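Local coordinates for butyryl-CoA dehydrogenase (Marinomonas mediterranea, PDB 6CXT), which is a flavoprotein of the acyl-CoA dehydrogenase family that binds flavin-adenine dinucleotide (FAD) in sites to which more than one subunit contributes, at residues N259-Y264 with I332-V337; N266-M269 with T274-R277; A253-L258 with S294-L299. All coordinates share one frame; numbering follows the deposited sequence.

Contact 1 of 3, residues N259-Y264 with I332-V337; sequences NQCIEY and IDSIRV. With FAD (flavin-adenine dinucleotide), chain D.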
loop_
_atom_site.group_PDB
_atom_site.type_symbol
_atom_site.label_atom_id
_atom_site.label_comp_id
_atom_site.label_asym_id
_atom_site.label_seq_id
_atom_site.Cartn_x
_atom_site.Cartn_y
_atom_site.Cartn_z
ATOM N N ASN B 259 16.839 -8.292 -12.322
ATOM C CA ASN B 259 17.445 -8.858 -13.560
ATOM C C ASN B 259 16.735 -10.087 -14.023
ATOM O O ASN B 259 16.414 -10.214 -15.226
ATOM C CB ASN B 259 18.927 -9.176 -13.345
ATOM C CG ASN B 259 19.762 -7.951 -13.231
ATOM O OD1 ASN B 259 19.317 -6.846 -13.494
ATOM N ND2 ASN B 259 20.974 -8.123 -12.752
ATOM N N GLN B 260 16.457 -11.008 -13.096
ATOM C CA GLN B 260 15.665 -12.206 -13.422
ATOM C C GLN B 260 14.241 -11.873 -13.917
ATOM O O GLN B 260 13.777 -12.449 -14.902
ATOM C CB GLN B 260 15.569 -13.210 -12.243
ATOM C CG GLN B 260 16.913 -13.867 -11.967
ATOM C CD GLN B 260 16.953 -14.624 -10.647
ATOM O OE1 GLN B 260 16.054 -14.516 -9.803
ATOM N NE2 GLN B 260 18.037 -15.341 -10.442
ATOM N N CYS B 261 13.525 -10.974 -13.244
ATOM C CA CYS B 261 12.182 -10.599 -13.720
ATOM C C CYS B 261 12.214 -9.941 -15.139
ATOM O O CYS B 261 11.286 -10.162 -15.890
ATOM C CB CYS B 261 11.505 -9.603 -12.739
ATOM S SG CYS B 261 11.045 -10.575 -11.269
ATOM N N ILE B 262 13.219 -9.133 -15.425
ATOM C CA ILE B 262 13.269 -8.409 -16.724
ATOM C C ILE B 262 13.487 -9.462 -17.816
ATOM O O ILE B 262 12.730 -9.531 -18.793
ATOM C CB ILE B 262 14.364 -7.337 -16.725
ATOM C CG1 ILE B 262 13.968 -6.171 -15.753
ATOM C CG2 ILE B 262 14.601 -6.803 -18.147
ATOM C CD1 ILE B 262 15.136 -5.230 -15.503
ATOM N N GLU B 263 14.458 -10.336 -17.566
ATOM C CA GLU B 263 14.757 -11.443 -18.519
ATOM C C GLU B 263 13.549 -12.311 -18.759
ATOM O O GLU B 263 13.154 -12.589 -19.922
ATOM C CB GLU B 263 16.005 -12.230 -18.057
ATOM C CG GLU B 263 16.353 -13.502 -18.866
ATOM C CD GLU B 263 16.727 -13.241 -20.337
ATOM O OE1 GLU B 263 16.712 -14.220 -21.134
ATOM O OE2 GLU B 263 17.036 -12.079 -20.720
ATOM N N TYR B 264 12.884 -12.697 -17.672
ATOM C CA TYR B 264 11.741 -13.555 -17.801
ATOM C C TYR B 264 10.583 -12.855 -18.509
ATOM O O TYR B 264 9.914 -13.446 -19.348
ATOM C CB TYR B 264 11.287 -14.033 -16.398
ATOM C CG TYR B 264 10.307 -15.166 -16.490
ATOM C CD1 TYR B 264 10.740 -16.472 -16.939
ATOM C CD2 TYR B 264 8.974 -14.963 -16.244
ATOM C CE1 TYR B 264 9.832 -17.502 -17.073
ATOM C CE2 TYR B 264 8.041 -16.017 -16.368
ATOM C CZ TYR B 264 8.515 -17.281 -16.791
ATOM O OH TYR B 264 7.665 -18.345 -16.894
ATOM N N ILE B 332 8.036 -11.175 -3.180
ATOM C CA ILE B 332 6.682 -11.440 -3.580
ATOM C C ILE B 332 6.495 -11.132 -5.094
ATOM O O ILE B 332 5.939 -11.939 -5.849
ATOM C CB ILE B 332 5.696 -10.593 -2.754
ATOM C CG1 ILE B 332 5.708 -11.076 -1.265
ATOM C CG2 ILE B 332 4.272 -10.665 -3.345
ATOM C CD1 ILE B 332 5.147 -9.970 -0.364
ATOM N N ASP B 333 6.984 -9.992 -5.513
ATOM C CA ASP B 333 6.772 -9.573 -6.927
ATOM C C ASP B 333 7.497 -10.541 -7.937
ATOM O O ASP B 333 6.949 -10.863 -9.014
ATOM C CB ASP B 333 7.254 -8.129 -7.117
ATOM C CG ASP B 333 6.270 -7.122 -6.569
ATOM O OD1 ASP B 333 5.117 -7.460 -6.365
ATOM O OD2 ASP B 333 6.616 -5.950 -6.458
ATOM N N SER B 334 8.691 -11.014 -7.580
ATOM C CA SER B 334 9.403 -12.013 -8.391
ATOM C C SER B 334 8.551 -13.269 -8.583
ATOM O O SER B 334 8.488 -13.836 -9.685
ATOM C CB SER B 334 10.740 -12.372 -7.753
ATOM O OG SER B 334 11.589 -11.251 -7.830
ATOM N N ILE B 335 7.895 -13.736 -7.509
ATOM C CA ILE B 335 6.995 -14.870 -7.668
ATOM C C ILE B 335 5.840 -14.502 -8.594
ATOM O O ILE B 335 5.517 -15.278 -9.523
ATOM C CB ILE B 335 6.509 -15.410 -6.286
ATOM C CG1 ILE B 335 7.704 -16.071 -5.567
ATOM C CG2 ILE B 335 5.366 -16.387 -6.432
ATOM C CD1 ILE B 335 7.386 -16.381 -4.066
ATOM N N ARG B 336 5.210 -13.383 -8.369
ATOM C CA ARG B 336 4.133 -12.978 -9.217
ATOM C C ARG B 336 4.507 -12.950 -10.721
ATOM O O ARG B 336 3.784 -13.412 -11.518
ATOM C CB ARG B 336 3.605 -11.623 -8.782
ATOM C CG ARG B 336 2.945 -11.550 -7.425
ATOM C CD ARG B 336 2.373 -10.175 -7.270
ATOM N NE ARG B 336 1.890 -9.786 -5.967
ATOM C CZ ARG B 336 0.700 -10.066 -5.484
ATOM N NH1 ARG B 336 -0.112 -10.846 -6.129
ATOM N NH2 ARG B 336 0.356 -9.597 -4.321
ATOM N N VAL B 337 5.662 -12.410 -11.019
ATOM C CA VAL B 337 6.136 -12.207 -12.391
ATOM C C VAL B 337 6.379 -13.604 -12.997
ATOM O O VAL B 337 6.044 -13.836 -14.172
ATOM C CB VAL B 337 7.454 -11.375 -12.461
ATOM C CG1 VAL B 337 8.159 -11.488 -13.845
ATOM C CG2 VAL B 337 7.204 -9.919 -12.097
HETATM P PA FAD D . 2.066 -16.836 -16.801
HETATM O O1A FAD D . 0.670 -16.985 -17.378
HETATM O O2A FAD D . 3.351 -17.078 -17.574
HETATM O O5B FAD D . 2.129 -15.386 -16.064
HETATM C C5B FAD D . 3.368 -14.816 -15.582
HETATM C C4B FAD D . 3.008 -13.378 -15.156
HETATM O O4B FAD D . 2.458 -12.655 -16.287
HETATM C C3B FAD D . 1.949 -13.379 -14.059
HETATM O O3B FAD D . 2.271 -12.235 -13.257
HETATM C C2B FAD D . 0.654 -13.066 -14.840
HETATM O O2B FAD D . -0.404 -12.504 -14.024
HETATM C C1B FAD D . 1.180 -12.129 -15.969
HETATM N N9A FAD D . 0.215 -12.146 -17.088
HETATM C C8A FAD D . -0.016 -13.158 -17.967
HETATM N N7A FAD D . -1.070 -12.827 -18.794
HETATM C C5A FAD D . -1.525 -11.598 -18.423
HETATM C C6A FAD D . -2.580 -10.644 -18.852
HETATM N N6A FAD D . -3.454 -10.939 -19.879
HETATM N N1A FAD D . -2.680 -9.466 -18.163
HETATM C C2A FAD D . -1.856 -9.130 -17.113
HETATM N N3A FAD D . -0.867 -9.954 -16.700
HETATM C C4A FAD D . -0.663 -11.165 -17.289
HETATM N N1 FAD D . -3.038 -25.622 -13.544
HETATM C C2 FAD D . -3.878 -26.664 -13.887
HETATM O O2 FAD D . -4.178 -26.753 -15.110
HETATM N N3 FAD D . -4.365 -27.572 -12.994
HETATM C C4 FAD D . -3.995 -27.536 -11.698
HETATM O O4 FAD D . -4.439 -28.372 -10.910
HETATM C C4X FAD D . -3.069 -26.441 -11.245
HETATM N N5 FAD D . -2.618 -26.338 -9.974
HETATM C C5X FAD D . -1.726 -25.386 -9.580
HETATM C C6 FAD D . -1.311 -25.374 -8.221
HETATM C C7 FAD D . -0.373 -24.409 -7.799
HETATM C C7M FAD D . 0.092 -24.428 -6.364
HETATM C C8 FAD D . 0.163 -23.421 -8.751
HETATM C C8M FAD D . 1.142 -22.388 -8.303
HETATM C C9 FAD D . -0.271 -23.406 -10.094
HETATM C C9A FAD D . -1.210 -24.370 -10.526
HETATM N N10 FAD D . -1.664 -24.430 -11.883
HETATM C C10 FAD D . -2.590 -25.465 -12.256
HETATM C "C1'" FAD D . -1.181 -23.496 -12.890
HETATM C "C2'" FAD D . -1.835 -22.114 -12.653
HETATM O "O2'" FAD D . -3.234 -22.072 -12.984
HETATM C "C3'" FAD D . -1.005 -21.066 -13.377
HETATM O "O3'" FAD D . 0.271 -21.024 -12.706
HETATM C "C4'" FAD D . -1.616 -19.669 -13.582
HETATM O "O4'" FAD D . -2.749 -19.743 -14.507
HETATM C "C5'" FAD D . -0.584 -18.690 -14.159
HETATM O "O5'" FAD D . 0.012 -19.302 -15.310
HETATM P P FAD D . 1.580 -19.322 -15.438
HETATM O O1P FAD D . 1.978 -19.966 -16.770
HETATM O O2P FAD D . 2.262 -19.922 -14.223
HETATM O O3P FAD D . 2.083 -17.800 -15.508
#
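Cys261 meets Val337 and Ser334 where helices 248-267 and 313-338 run side by side. The sulfur does most of the touching: SG of Cys261 lies 3.9 Å from CB of Val337 and 3.6 Å from CA of Ser334. With SG anti to its own carbonyl carbon (chi1 -73°), the cysteine reaches straight across to the opposite helix, and a small thiol suits a place where the CA atoms of Cys261 and Ser334 are only 6.2 Å apart. Val337 offers both methyls to the sulfur, CG1 also lying over CB of Cys261 at 4.0 Å. One turn further on, Tyr264 brings the edge of its ring to the backbone, CE2 standing 3.7 Å from O of Val337, close to the ring plane. Its CG is anti to the backbone N (chi1 -167°), which swings the ring forward beyond the valine.

The short segments are nearly parallel, their axes 9.9 Å apart and inclined by 16°, so successive turns on one face of each helix can meet. In the next shell, the Tyr264 ring stacks on His338, while Asp333 forms salt bridges to Arg284 and Arg291 of helix 279-306. Arg336 pairs with Glu325 of the second subunit.

No hydrogen bond joins residues 259-264 to 332-337; sulfur, methyls and a ring edge make the seam. One carbonyl near the C-terminal end of helix 313-338 turns to the cofactor: the FAD ribose hydroxyl O3B donates to O of Arg336 at 2.6 Å. Partial negative charge at this helix end would probably favour such a donor.

Contact 2 of 3, residues N266-M269 with T274-R277; sequences NTRM and TISR. With FAD (flavin-adenine dinucleotide), chain D.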
loop_
_atom_site.group_PDB
_atom_site.type_symbol
_atom_site.label_atom_id
_atom_site.label_comp_id
_atom_site.label_asym_id
_atom_site.label_seq_id
_atom_site.Cartn_x
_atom_site.Cartn_y
_atom_site.Cartn_z
ATOM N N ASN B 266 10.703 -10.606 -20.635
ATOM C CA ASN B 266 11.065 -10.403 -22.080
ATOM C C ASN B 266 11.108 -11.714 -22.860
ATOM O O ASN B 266 11.192 -11.687 -24.084
ATOM C CB ASN B 266 12.411 -9.711 -22.222
ATOM C CG ASN B 266 12.332 -8.218 -21.975
ATOM O OD1 ASN B 266 11.274 -7.635 -21.999
ATOM N ND2 ASN B 266 13.467 -7.603 -21.751
ATOM N N THR B 267 10.960 -12.843 -22.187
ATOM C CA THR B 267 11.172 -14.145 -22.813
ATOM C C THR B 267 9.880 -14.885 -22.768
ATOM O O THR B 267 9.455 -15.509 -23.756
ATOM C CB THR B 267 12.285 -14.931 -22.058
ATOM O OG1 THR B 267 13.516 -14.253 -22.281
ATOM C CG2 THR B 267 12.430 -16.371 -22.618
ATOM N N ARG B 268 9.205 -14.831 -21.626
ATOM C CA ARG B 268 7.975 -15.575 -21.485
ATOM C C ARG B 268 6.845 -14.908 -22.247
ATOM O O ARG B 268 6.579 -13.723 -22.066
ATOM C CB ARG B 268 7.579 -15.745 -19.989
ATOM C CG ARG B 268 6.125 -16.137 -19.734
ATOM C CD ARG B 268 6.016 -17.636 -19.939
ATOM N NE ARG B 268 4.801 -18.281 -19.408
ATOM C CZ ARG B 268 4.559 -19.585 -19.587
ATOM N NH1 ARG B 268 5.427 -20.327 -20.307
ATOM N NH2 ARG B 268 3.500 -20.186 -19.051
ATOM N N MET B 269 6.130 -15.711 -23.041
ATOM C CA MET B 269 5.023 -15.230 -23.817
ATOM C C MET B 269 3.739 -15.856 -23.363
ATOM O O MET B 269 3.712 -17.023 -22.966
ATOM C CB MET B 269 5.262 -15.523 -25.317
ATOM C CG MET B 269 6.380 -14.671 -25.898
ATOM S SD MET B 269 6.720 -15.004 -27.629
ATOM C CE MET B 269 5.389 -14.119 -28.452
ATOM N N THR B 274 5.204 -11.089 -25.383
ATOM C CA THR B 274 5.937 -11.245 -24.127
ATOM C C THR B 274 5.077 -10.661 -22.975
ATOM O O THR B 274 4.310 -9.712 -23.171
ATOM C CB THR B 274 7.284 -10.556 -24.189
ATOM O OG1 THR B 274 7.090 -9.156 -24.507
ATOM C CG2 THR B 274 8.108 -11.233 -25.297
ATOM N N ILE B 275 5.194 -11.231 -21.780
ATOM C CA ILE B 275 4.344 -10.760 -20.665
ATOM C C ILE B 275 4.726 -9.339 -20.271
ATOM O O ILE B 275 3.926 -8.630 -19.616
ATOM C CB ILE B 275 4.403 -11.729 -19.457
ATOM C CG1 ILE B 275 5.862 -11.895 -18.944
ATOM C CG2 ILE B 275 3.730 -13.055 -19.859
ATOM C CD1 ILE B 275 5.939 -12.659 -17.589
ATOM N N SER B 276 5.916 -8.920 -20.661
ATOM C CA SER B 276 6.377 -7.497 -20.534
ATOM C C SER B 276 5.425 -6.508 -21.182
ATOM O O SER B 276 5.450 -5.322 -20.874
ATOM C CB SER B 276 7.787 -7.287 -21.105
ATOM O OG SER B 276 7.708 -7.391 -22.541
ATOM N N ARG B 277 4.573 -6.998 -22.085
ATOM C CA ARG B 277 3.653 -6.100 -22.753
ATOM C C ARG B 277 2.398 -5.837 -21.912
ATOM O O ARG B 277 1.596 -4.978 -22.258
ATOM C CB ARG B 277 3.260 -6.699 -24.122
ATOM C CG ARG B 277 4.351 -6.573 -25.181
ATOM C CD ARG B 277 4.459 -5.093 -25.564
ATOM N NE ARG B 277 5.410 -4.813 -26.633
ATOM C CZ ARG B 277 5.212 -5.017 -27.949
ATOM N NH1 ARG B 277 4.075 -5.535 -28.419
ATOM N NH2 ARG B 277 6.186 -4.686 -28.804
HETATM P PA FAD D . 2.066 -16.836 -16.801
HETATM O O1A FAD D . 0.670 -16.985 -17.378
HETATM O O2A FAD D . 3.351 -17.078 -17.574
HETATM O O5B FAD D . 2.129 -15.386 -16.064
HETATM C C5B FAD D . 3.368 -14.816 -15.582
HETATM C C4B FAD D . 3.008 -13.378 -15.156
HETATM O O4B FAD D . 2.458 -12.655 -16.287
HETATM C C3B FAD D . 1.949 -13.379 -14.059
HETATM O O3B FAD D . 2.271 -12.235 -13.257
HETATM C C2B FAD D . 0.654 -13.066 -14.840
HETATM O O2B FAD D . -0.404 -12.504 -14.024
HETATM C C1B FAD D . 1.180 -12.129 -15.969
HETATM N N9A FAD D . 0.215 -12.146 -17.088
HETATM C C8A FAD D . -0.016 -13.158 -17.967
HETATM N N7A FAD D . -1.070 -12.827 -18.794
HETATM C C5A FAD D . -1.525 -11.598 -18.423
HETATM C C6A FAD D . -2.580 -10.644 -18.852
HETATM N N6A FAD D . -3.454 -10.939 -19.879
HETATM N N1A FAD D . -2.680 -9.466 -18.163
HETATM C C2A FAD D . -1.856 -9.130 -17.113
HETATM N N3A FAD D . -0.867 -9.954 -16.700
HETATM C C4A FAD D . -0.663 -11.165 -17.289
HETATM N N1 FAD D . -3.038 -25.622 -13.544
HETATM C C2 FAD D . -3.878 -26.664 -13.887
HETATM O O2 FAD D . -4.178 -26.753 -15.110
HETATM N N3 FAD D . -4.365 -27.572 -12.994
HETATM C C4 FAD D . -3.995 -27.536 -11.698
HETATM O O4 FAD D . -4.439 -28.372 -10.910
HETATM C C4X FAD D . -3.069 -26.441 -11.245
HETATM N N5 FAD D . -2.618 -26.338 -9.974
HETATM C C5X FAD D . -1.726 -25.386 -9.580
HETATM C C6 FAD D . -1.311 -25.374 -8.221
HETATM C C7 FAD D . -0.373 -24.409 -7.799
HETATM C C7M FAD D . 0.092 -24.428 -6.364
HETATM C C8 FAD D . 0.163 -23.421 -8.751
HETATM C C8M FAD D . 1.142 -22.388 -8.303
HETATM C C9 FAD D . -0.271 -23.406 -10.094
HETATM C C9A FAD D . -1.210 -24.370 -10.526
HETATM N N10 FAD D . -1.664 -24.430 -11.883
HETATM C C10 FAD D . -2.590 -25.465 -12.256
HETATM C "C1'" FAD D . -1.181 -23.496 -12.890
HETATM C "C2'" FAD D . -1.835 -22.114 -12.653
HETATM O "O2'" FAD D . -3.234 -22.072 -12.984
HETATM C "C3'" FAD D . -1.005 -21.066 -13.377
HETATM O "O3'" FAD D . 0.271 -21.024 -12.706
HETATM C "C4'" FAD D . -1.616 -19.669 -13.582
HETATM O "O4'" FAD D . -2.749 -19.743 -14.507
HETATM C "C5'" FAD D . -0.584 -18.690 -14.159
HETATM O "O5'" FAD D . 0.012 -19.302 -15.310
HETATM P P FAD D . 1.580 -19.322 -15.438
HETATM O O1P FAD D . 1.978 -19.966 -16.770
HETATM O O2P FAD D . 2.262 -19.922 -14.223
HETATM O O3P FAD D . 2.083 -17.800 -15.508
#
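Met269 and Thr274 form an antiparallel non-hydrogen-bonded pair, their CA atoms 4.1 Å apart, and beside it N of Ile275 donates to O of Arg268 at 2.9 Å (152° at the hydrogen). The same carbonyl also receives a CA-H...O contact from CA of Thr274 at 3.3 Å. Thr274, beta-branched and compact, turns CG2 onto O of Asn266, 3.3 Å away, and onto CG of Met269. Arg268 leads away toward FAD. Its chain, bent at chi2 (81°), sets NE 2.6 Å from phosphate oxygen O2A, in the guanidinium plane, and NH2 2.8 Å from O1P. One arginine thus spans both phosphates of the cofactor and would be expected to offset part of their negative charge. Ile275 lays its branched chain obliquely past the arginine stem and touches the FAD ribose, CD1 to O4B at 3.7 Å.

Asn266 and Ser276 bond to Leu380 of the third subunit, the C-terminal residue, whereas OG1 of Thr274 bonds to Glu15 of the Alpha/beta hydrolase fold protein. The pairing closes the short hairpin of strands 269-270 and 273-274, which turns the chain from the end of helix 248-267, through the 3-10 segment 275-277, into helix 279-306.

Contact 3 of 3, residues A253-L258 with S294-L299; sequences AMQRDL and SARLML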
loop_
_atom_site.group_PDB
_atom_site.type_symbol
_atom_site.label_atom_id
_atom_site.label_comp_id
_atom_site.label_asym_id
_atom_site.label_seq_id
_atom_site.Cartn_x
_atom_site.Cartn_y
_atom_site.Cartn_z
ATOM N N ALA B 253 20.925 -8.825 -3.640
ATOM C CA ALA B 253 19.952 -9.862 -3.936
ATOM C C ALA B 253 18.759 -9.275 -4.760
ATOM O O ALA B 253 18.235 -9.944 -5.661
ATOM C CB ALA B 253 19.450 -10.549 -2.666
ATOM N N MET B 254 18.360 -8.055 -4.458
ATOM C CA MET B 254 17.235 -7.408 -5.173
ATOM C C MET B 254 17.633 -7.078 -6.623
ATOM O O MET B 254 16.789 -7.165 -7.484
ATOM C CB MET B 254 16.763 -6.129 -4.437
ATOM C CG MET B 254 15.892 -6.550 -3.228
ATOM S SD MET B 254 15.226 -5.042 -2.509
ATOM C CE MET B 254 16.638 -4.373 -1.602
ATOM N N GLN B 255 18.877 -6.688 -6.863
ATOM C CA GLN B 255 19.350 -6.446 -8.275
ATOM C C GLN B 255 19.198 -7.738 -9.058
ATOM O O GLN B 255 18.672 -7.745 -10.185
ATOM C CB GLN B 255 20.815 -5.952 -8.324
ATOM C CG GLN B 255 21.255 -5.594 -9.766
ATOM C CD GLN B 255 20.398 -4.463 -10.358
ATOM O OE1 GLN B 255 20.389 -3.352 -9.829
ATOM N NE2 GLN B 255 19.678 -4.734 -11.455
ATOM N N ARG B 256 19.541 -8.859 -8.420
ATOM C CA ARG B 256 19.358 -10.174 -9.029
ATOM C C ARG B 256 17.892 -10.520 -9.315
ATOM O O ARG B 256 17.569 -10.940 -10.433
ATOM C CB ARG B 256 20.040 -11.308 -8.225
ATOM C CG ARG B 256 19.804 -12.688 -8.887
ATOM C CD ARG B 256 20.484 -13.871 -8.132
ATOM N NE ARG B 256 20.000 -13.965 -6.747
ATOM C CZ ARG B 256 20.730 -13.722 -5.651
ATOM N NH1 ARG B 256 22.039 -13.384 -5.721
ATOM N NH2 ARG B 256 20.157 -13.877 -4.454
ATOM N N ASP B 257 17.013 -10.368 -8.324
ATOM C CA ASP B 257 15.578 -10.492 -8.539
ATOM C C ASP B 257 15.102 -9.669 -9.752
ATOM O O ASP B 257 14.357 -10.167 -10.603
ATOM C CB ASP B 257 14.773 -9.965 -7.317
ATOM C CG ASP B 257 14.772 -10.943 -6.112
ATOM O OD1 ASP B 257 15.204 -12.135 -6.266
ATOM O OD2 ASP B 257 14.276 -10.510 -5.012
ATOM N N LEU B 258 15.505 -8.420 -9.791
ATOM C CA LEU B 258 15.068 -7.502 -10.856
ATOM C C LEU B 258 15.559 -7.981 -12.236
ATOM O O LEU B 258 14.777 -8.045 -13.177
ATOM C CB LEU B 258 15.560 -6.101 -10.568
ATOM C CG LEU B 258 15.257 -5.028 -11.626
ATOM C CD1 LEU B 258 13.734 -4.911 -11.828
ATOM C CD2 LEU B 258 15.820 -3.672 -11.165
ATOM N N SER B 294 16.048 3.424 -4.799
ATOM C CA SER B 294 15.835 4.069 -3.540
ATOM C C SER B 294 16.625 3.385 -2.394
ATOM O O SER B 294 17.372 4.075 -1.679
ATOM C CB SER B 294 14.349 4.000 -3.220
ATOM O OG SER B 294 14.108 4.469 -1.886
ATOM N N ALA B 295 16.455 2.067 -2.233
ATOM C CA ALA B 295 17.097 1.339 -1.098
ATOM C C ALA B 295 18.632 1.429 -1.207
ATOM O O ALA B 295 19.329 1.643 -0.182
ATOM C CB ALA B 295 16.635 -0.112 -1.081
ATOM N N ARG B 296 19.154 1.305 -2.440
ATOM C CA ARG B 296 20.603 1.377 -2.707
ATOM C C ARG B 296 21.154 2.758 -2.343
ATOM O O ARG B 296 22.213 2.861 -1.726
ATOM C CB ARG B 296 20.913 1.034 -4.174
ATOM C CG ARG B 296 22.387 1.121 -4.491
ATOM C CD ARG B 296 22.702 0.768 -5.924
ATOM N NE ARG B 296 22.441 -0.637 -6.222
ATOM C CZ ARG B 296 21.591 -1.059 -7.144
ATOM N NH1 ARG B 296 20.873 -0.188 -7.866
ATOM N NH2 ARG B 296 21.481 -2.349 -7.392
ATOM N N LEU B 297 20.480 3.821 -2.777
ATOM C CA LEU B 297 20.912 5.178 -2.430
ATOM C C LEU B 297 20.879 5.394 -0.897
ATOM O O LEU B 297 21.720 6.101 -0.371
ATOM C CB LEU B 297 19.987 6.223 -3.092
ATOM C CG LEU B 297 20.223 6.296 -4.654
ATOM C CD1 LEU B 297 19.159 7.149 -5.364
ATOM C CD2 LEU B 297 21.623 6.849 -4.984
ATOM N N MET B 298 19.836 4.888 -0.227
ATOM C CA MET B 298 19.718 4.998 1.212
ATOM C C MET B 298 20.851 4.289 1.923
ATOM O O MET B 298 21.331 4.810 2.916
ATOM C CB MET B 298 18.346 4.475 1.697
ATOM C CG MET B 298 17.313 5.447 1.141
ATOM S SD MET B 298 15.668 4.888 1.576
ATOM C CE MET B 298 15.591 5.318 3.301
ATOM N N LEU B 299 21.267 3.144 1.378
ATOM C CA LEU B 299 22.419 2.394 1.909
ATOM C C LEU B 299 23.700 3.225 1.760
ATOM O O LEU B 299 24.467 3.374 2.720
ATOM C CB LEU B 299 22.505 1.069 1.106
ATOM C CG LEU B 299 23.777 0.219 1.297
ATOM C CD1 LEU B 299 23.868 -0.285 2.756
ATOM C CD2 LEU B 299 23.898 -0.896 0.236
HETATM O O HOH W 1 19.212 -0.999 -10.035
#
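Arg296 and Gln255, the two residues with most surface buried here, reach toward each other from helices whose CA atoms at these positions are 9.7 Å apart. NH2 of Arg296 donates to OE1 of Gln255 at 2.9 Å, with 153° at the hydrogen. The donor arrives in the carbonyl plane, on a lone pair of OE1, and the amide and guanidinium planes are only 14° apart, so the two flat groups are nearly coplanar, although OE1 is tilted somewhat out of the guanidinium plane. A water completes the ring. It donates to OE1 of Gln255 at 2.6 Å and accepts from NH1 of Arg296 at 2.8 Å, so the amide oxygen takes two hydrogens and the guanidinium is gripped at two nitrogens.

The glutamine chain folds at chi2 (61°), keeping its amide close to its own helix and leaving the longer arginine to cross most of the gap. CB of Gln255 also lies at the guanidinium edge, 3.8 Å from NH2 of Arg296. Both groups have second holds: NE2 of Gln255 bonds to Asn259 one turn on, and NE of Arg296 forms a salt bridge with Glu72.

Ala295 supplies the apolar half. CE of Met254 comes to 4.3 Å from its CB, a loose approach in which a long, flexible thioether meets a single methyl group.

The contact joins helices 248-267 and 279-306 of the C-terminal helical domain. Met254 also packs on Ala326 and Phe327 of helix 313-338, Glu72 belongs to helix 64-77, and Ser294 faces the third subunit.

How the contacts relate
Helix 248-267 runs through all three contacts: contact 3 lies about midway along it, contact 1 further on, and contact 2 where the helix gives way to the hairpin. Contacts 1 and 2, centres about 11 Å apart, touch through Ile275, whose CD1 is 3.6 Å from O of Val337, and they hold one FAD together, contact 1 at the ribose, contact 2 at both phosphates and the ribose. Ser132, Thr158, Thr365 and Asp367 of the second subunit, and N of Ala340 of this chain, also bond to that FAD. Contact 3, centred about 14 Å from contact 1, meets it where CB of Asp257 packs against Ser334. Contacts 2 and 3 do not touch, yet both border the third subunit.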